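Local coordinates for protein catechol 1,2-dioxygenase (PDB 5TD3) that probably catalyses the intradiol ring opening of catechol by dioxygen to give cis,cis-muconate, at residues G161-C166 and A192-A197; L120-A125 and S176-T181. All blocks are in the same frame, centred on the assembly; numbering follows the deposited sequence.

Contact 1 of 2, residues G161-C166 and A192-A197; sequences GALVEC and AVRTGA
In the five-stranded mixed sheet of the dioxygenase domain, strands 163-167 and 190-194 run side by side, and Val-164 faces Val-193 as their hydrogen-bonded pair. The short axes of 163-166 and 192-194 approach to 4.6 Å at 163°, so the strands are antiparallel. Val-164 N gives a nearly straight bond to Val-193 O (2.8 Å), and Val-193 N returns one to Val-164 O. The non-hydrogen-bonded pairs Leu-163/Arg-194 and Glu-165/Ala-192 send their side chains to the other face. There the methyl of Ala-192 touches two neighbours: Leu-163 CD1 reaches its CB at 3.7 Å and Glu-165 CG meets the same CB at 3.8 Å.

The ladder goes on one step past Leu-163/Arg-194, where Thr-195 N donates to Ala-162 O at 2.9 Å in the carbonyl plane. The bond from Gly-161 N to Thr-195 O (3.0 Å) departs from this pattern, its donor standing well above the carbonyl plane. With chi1 at 64°, Thr-195 OG1 sits between its own backbone N and carbonyl carbon and accepts from Ala-162 N (3.0 Å, a bent 137°); OG1 also bonds to Val-159 O. Val-164 and Val-193 pack on Phe-203 of strand 200-206, in the second sheet: two sheets face to face, the beta-sandwich core of intradiol dioxygenases.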
loop_
_atom_site.group_PDB
_atom_site.type_symbol
_atom_site.label_atom_id
_atom_site.label_comp_id
_atom_site.label_asym_id
_atom_site.label_seq_id
_atom_site.Cartn_x
_atom_site.Cartn_y
_atom_site.Cartn_z
ATOM N N GLY A 161 -24.617 -29.061 -17.135
ATOM C CA GLY A 161 -23.708 -28.144 -17.786
ATOM C C GLY A 161 -23.076 -27.109 -16.888
ATOM O O GLY A 161 -22.459 -26.164 -17.396
ATOM N N ALA A 162 -23.226 -27.237 -15.572
ATOM C CA ALA A 162 -22.528 -26.345 -14.660
ATOM C C ALA A 162 -21.040 -26.687 -14.639
ATOM O O ALA A 162 -20.646 -27.845 -14.789
ATOM C CB ALA A 162 -23.126 -26.450 -13.261
ATOM N N LEU A 163 -20.206 -25.653 -14.463
ATOM C CA LEU A 163 -18.753 -25.790 -14.437
ATOM C C LEU A 163 -18.271 -25.645 -12.998
ATOM O O LEU A 163 -18.292 -24.548 -12.442
ATOM C CB LEU A 163 -18.101 -24.749 -15.340
ATOM C CG LEU A 163 -16.575 -24.867 -15.401
ATOM C CD1 LEU A 163 -16.166 -26.156 -16.079
ATOM C CD2 LEU A 163 -15.940 -23.662 -16.079
ATOM N N VAL A 164 -17.850 -26.748 -12.396
ATOM C CA VAL A 164 -17.403 -26.767 -11.010
ATOM C C VAL A 164 -15.885 -26.778 -11.036
ATOM O O VAL A 164 -15.273 -27.744 -11.504
ATOM C CB VAL A 164 -17.965 -27.979 -10.251
ATOM C CG1 VAL A 164 -17.419 -27.997 -8.837
ATOM C CG2 VAL A 164 -19.495 -27.933 -10.218
ATOM N N GLU A 165 -15.269 -25.702 -10.549
ATOM C CA GLU A 165 -13.822 -25.564 -10.538
ATOM C C GLU A 165 -13.294 -25.722 -9.119
ATOM O O GLU A 165 -13.905 -25.238 -8.167
ATOM C CB GLU A 165 -13.394 -24.204 -11.080
ATOM C CG GLU A 165 -13.829 -23.887 -12.482
ATOM C CD GLU A 165 -13.363 -22.509 -12.884
ATOM O OE1 GLU A 165 -12.146 -22.323 -12.966
ATOM O OE2 GLU A 165 -14.202 -21.615 -13.120
ATOM N N CYS A 166 -12.160 -26.392 -8.995
ATOM C CA CYS A 166 -11.589 -26.766 -7.710
ATOM C C CYS A 166 -10.119 -26.377 -7.691
ATOM O O CYS A 166 -9.408 -26.616 -8.671
ATOM C CB CYS A 166 -11.716 -28.282 -7.508
ATOM S SG CYS A 166 -11.151 -28.918 -5.926
ATOM N N ALA A 192 -11.474 -28.755 -13.288
ATOM C CA ALA A 192 -12.878 -28.388 -13.424
ATOM C C ALA A 192 -13.655 -29.569 -13.982
ATOM O O ALA A 192 -13.152 -30.307 -14.835
ATOM C CB ALA A 192 -13.067 -27.161 -14.330
ATOM N N VAL A 193 -14.856 -29.769 -13.444
ATOM C CA VAL A 193 -15.798 -30.784 -13.901
ATOM C C VAL A 193 -17.054 -30.104 -14.438
ATOM O O VAL A 193 -17.581 -29.174 -13.810
ATOM C CB VAL A 193 -16.159 -31.761 -12.768
ATOM C CG1 VAL A 193 -17.379 -32.581 -13.144
ATOM C CG2 VAL A 193 -14.984 -32.671 -12.465
ATOM N N ARG A 194 -17.526 -30.563 -15.600
ATOM C CA ARG A 194 -18.804 -30.141 -16.163
ATOM C C ARG A 194 -19.859 -31.180 -15.798
ATOM O O ARG A 194 -19.706 -32.361 -16.124
ATOM C CB ARG A 194 -18.714 -29.985 -17.682
ATOM C CG ARG A 194 -19.042 -28.590 -18.196
ATOM C CD ARG A 194 -19.267 -28.599 -19.703
ATOM N NE ARG A 194 -18.179 -29.257 -20.421
ATOM C CZ ARG A 194 -17.258 -28.626 -21.142
ATOM N NH1 ARG A 194 -17.281 -27.306 -21.254
ATOM N NH2 ARG A 194 -16.312 -29.321 -21.758
ATOM N N THR A 195 -20.920 -30.746 -15.126
ATOM C CA THR A 195 -21.937 -31.691 -14.698
ATOM C C THR A 195 -22.725 -32.206 -15.894
ATOM O O THR A 195 -22.954 -31.492 -16.877
ATOM C CB THR A 195 -22.888 -31.050 -13.688
ATOM O OG1 THR A 195 -23.601 -29.976 -14.319
ATOM C CG2 THR A 195 -22.115 -30.530 -12.488
ATOM N N GLY A 196 -23.138 -33.459 -15.804
ATOM C CA GLY A 196 -24.038 -34.043 -16.776
ATOM C C GLY A 196 -25.483 -33.773 -16.421
ATOM O O GLY A 196 -25.805 -32.884 -15.626
ATOM N N ALA A 197 -26.371 -34.575 -17.011
ATOM C CA ALA A 197 -27.799 -34.343 -16.832
ATOM C C ALA A 197 -28.226 -34.516 -15.381
ATOM O O ALA A 197 -29.194 -33.882 -14.938
ATOM C CB ALA A 197 -28.597 -35.277 -17.743
#

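Contact 2 of 2, residues L120-A125 and S176-T181; sequences LYVAGA and SHFDPT
Two aliphatic methyls sit almost exactly over the centres of two aromatic rings from successive residues: Leu-120 CD2 over Phe-178 and Val-122 CG1 over His-177. Leu-120 CD2 is 3.6 Å from the Phe-178 ring centroid and only 7° off the ring normal, a CH-pi contact; its nearest ring atoms are Phe-178 CG and CD1, each at 3.7 Å. The second CH-pi pair is centred still more closely, with Val-122 CG1 at 4.0 Å from the His-177 centroid and 2° off the normal. The two methyls of Val-122 divide the work: CG1, anti to the backbone N (chi1 -180°), covers the imidazole, while CG2, beside that N, touches Phe-178 CE2 at 3.6 Å and His-177 CB at 3.9 Å, thereby bridging both aromatic residues.

Apolar packing thus joins the segment around the short strand 122-123 to the loop between strands 163-167 and 190-194. This lies beside the metal site: Tyr-175, a ligand of the bound zinc, directly precedes 176-181, and Leu-120 packs on it, with about 5 Å between the Leu-120 side chain and the zinc ion. Polar support comes from Arg-190, whose NH1 bonds to Leu-120 O and NH2 to Ser-176 O, linking both backbones. The imidazole is held through NE2 by the backbone N of Phe-187.

Backbone oxygens of 120-125 also border the phenyl ring. Phe-178 CE2 comes to 3.6 Å from Leu-120 O, and Tyr-121 O lies at the ring edge, near its plane.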
loop_
_atom_site.group_PDB
_atom_site.type_symbol
_atom_site.label_atom_id
_atom_site.label_comp_id
_atom_site.label_asym_id
_atom_site.label_seq_id
_atom_site.Cartn_x
_atom_site.Cartn_y
_atom_site.Cartn_z
ATOM N N LEU A 120 -5.221 -17.026 -4.820
ATOM C CA LEU A 120 -4.445 -18.087 -5.456
ATOM C C LEU A 120 -5.194 -18.819 -6.565
ATOM O O LEU A 120 -4.799 -19.933 -6.933
ATOM C CB LEU A 120 -3.983 -19.091 -4.396
ATOM C CG LEU A 120 -3.145 -18.433 -3.283
ATOM C CD1 LEU A 120 -2.652 -19.469 -2.294
ATOM C CD2 LEU A 120 -1.995 -17.688 -3.887
ATOM N N TYR A 121 -6.252 -18.239 -7.126
ATOM C CA TYR A 121 -6.848 -18.850 -8.314
ATOM C C TYR A 121 -5.898 -18.773 -9.513
ATOM O O TYR A 121 -5.104 -17.839 -9.650
ATOM C CB TYR A 121 -8.167 -18.167 -8.660
ATOM C CG TYR A 121 -8.836 -18.703 -9.915
ATOM C CD1 TYR A 121 -9.463 -19.940 -9.920
ATOM C CD2 TYR A 121 -8.833 -17.958 -11.091
ATOM C CE1 TYR A 121 -10.093 -20.411 -11.066
ATOM C CE2 TYR A 121 -9.448 -18.415 -12.227
ATOM C CZ TYR A 121 -10.083 -19.638 -12.212
ATOM O OH TYR A 121 -10.694 -20.074 -13.367
ATOM N N VAL A 122 -5.996 -19.768 -10.403
ATOM C CA VAL A 122 -5.249 -19.779 -11.657
ATOM C C VAL A 122 -6.199 -20.182 -12.774
ATOM O O VAL A 122 -6.841 -21.234 -12.704
ATOM C CB VAL A 122 -4.032 -20.727 -11.625
ATOM C CG1 VAL A 122 -3.278 -20.691 -12.975
ATOM C CG2 VAL A 122 -3.113 -20.380 -10.441
ATOM N N ALA A 123 -6.293 -19.354 -13.798
ATOM C CA ALA A 123 -7.157 -19.675 -14.920
ATOM C C ALA A 123 -6.482 -20.697 -15.837
ATOM O O ALA A 123 -5.254 -20.775 -15.911
ATOM C CB ALA A 123 -7.510 -18.392 -15.679
ATOM N N GLY A 124 -7.306 -21.511 -16.509
ATOM C CA GLY A 124 -6.859 -22.417 -17.553
ATOM C C GLY A 124 -6.765 -23.897 -17.208
ATOM O O GLY A 124 -6.225 -24.665 -18.009
ATOM N N ALA A 125 -7.269 -24.318 -16.051
ATOM C CA ALA A 125 -7.143 -25.698 -15.593
ATOM C C ALA A 125 -7.951 -26.662 -16.466
ATOM O O ALA A 125 -8.904 -26.258 -17.133
ATOM C CB ALA A 125 -7.590 -25.809 -14.141
ATOM N N SER A 176 0.020 -25.113 -6.588
ATOM C CA SER A 176 0.709 -25.005 -7.866
ATOM C C SER A 176 0.618 -23.569 -8.392
ATOM O O SER A 176 -0.345 -22.846 -8.125
ATOM C CB SER A 176 0.137 -26.005 -8.880
ATOM O OG SER A 176 -1.242 -25.767 -9.132
ATOM N N HIS A 177 1.676 -23.157 -9.099
ATOM C CA HIS A 177 1.882 -21.807 -9.639
ATOM C C HIS A 177 2.271 -20.797 -8.561
ATOM O O HIS A 177 2.638 -19.658 -8.881
ATOM C CB HIS A 177 0.651 -21.298 -10.396
ATOM C CG HIS A 177 0.200 -22.229 -11.477
ATOM N ND1 HIS A 177 0.602 -22.094 -12.791
ATOM C CD2 HIS A 177 -0.578 -23.336 -11.432
ATOM C CE1 HIS A 177 0.070 -23.067 -13.510
ATOM N NE2 HIS A 177 -0.649 -23.835 -12.709
ATOM N N PHE A 178 2.206 -21.204 -7.299
ATOM C CA PHE A 178 2.617 -20.379 -6.162
ATOM C C PHE A 178 3.516 -21.165 -5.217
ATOM O O PHE A 178 3.593 -20.865 -4.018
ATOM C CB PHE A 178 1.398 -19.836 -5.408
ATOM C CG PHE A 178 0.472 -19.012 -6.258
ATOM C CD1 PHE A 178 0.705 -17.657 -6.438
ATOM C CD2 PHE A 178 -0.640 -19.584 -6.867
ATOM C CE1 PHE A 178 -0.137 -16.883 -7.188
ATOM C CE2 PHE A 178 -1.498 -18.813 -7.641
ATOM C CZ PHE A 178 -1.250 -17.459 -7.808
ATOM N N ASP A 179 4.203 -22.181 -5.729
ATOM C CA ASP A 179 4.965 -23.055 -4.854
ATOM C C ASP A 179 6.412 -22.598 -4.898
ATOM O O ASP A 179 7.061 -22.722 -5.950
ATOM C CB ASP A 179 4.834 -24.526 -5.283
ATOM C CG ASP A 179 5.556 -25.488 -4.352
ATOM O OD1 ASP A 179 6.608 -25.116 -3.789
ATOM O OD2 ASP A 179 5.097 -26.647 -4.207
ATOM N N PRO A 180 6.955 -22.047 -3.807
ATOM C CA PRO A 180 8.300 -21.473 -3.880
ATOM C C PRO A 180 9.388 -22.515 -4.052
ATOM O O PRO A 180 10.507 -22.145 -4.418
ATOM C CB PRO A 180 8.436 -20.724 -2.543
ATOM C CG PRO A 180 7.558 -21.471 -1.611
ATOM C CD PRO A 180 6.387 -21.973 -2.454
ATOM N N THR A 181 9.095 -23.802 -3.808
ATOM C CA THR A 181 10.080 -24.850 -4.049
ATOM C C THR A 181 10.113 -25.307 -5.503
ATOM O O THR A 181 11.023 -26.053 -5.874
ATOM C CB THR A 181 9.817 -26.074 -3.169
ATOM O OG1 THR A 181 8.642 -26.744 -3.628
ATOM C CG2 THR A 181 9.622 -25.672 -1.687
#

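How the contacts relate
From the N terminus the chain passes 120-125, then 161-166, then 176-181 and finally 192-197, so the two contacts cross: contact 2 opens first and closes before contact 1 does. Contact 1 closes a 25-residue excursion that carries the loop bearing 176-181 and returns into the same sheet; contact 2 closes a 50-residue one and ties that loop to the approach to the sheet's outer strand 127-129. Their centres lie 20 Å apart, yet they meet directly, with Glu-165 OE1 and Tyr-121 OH at 2.7 Å, a probable hydrogen bond. The segment leading to the sheet edge, two adjacent strands of that sheet and the loop following the zinc ligand Tyr-175 are thereby linked within one dioxygenase domain.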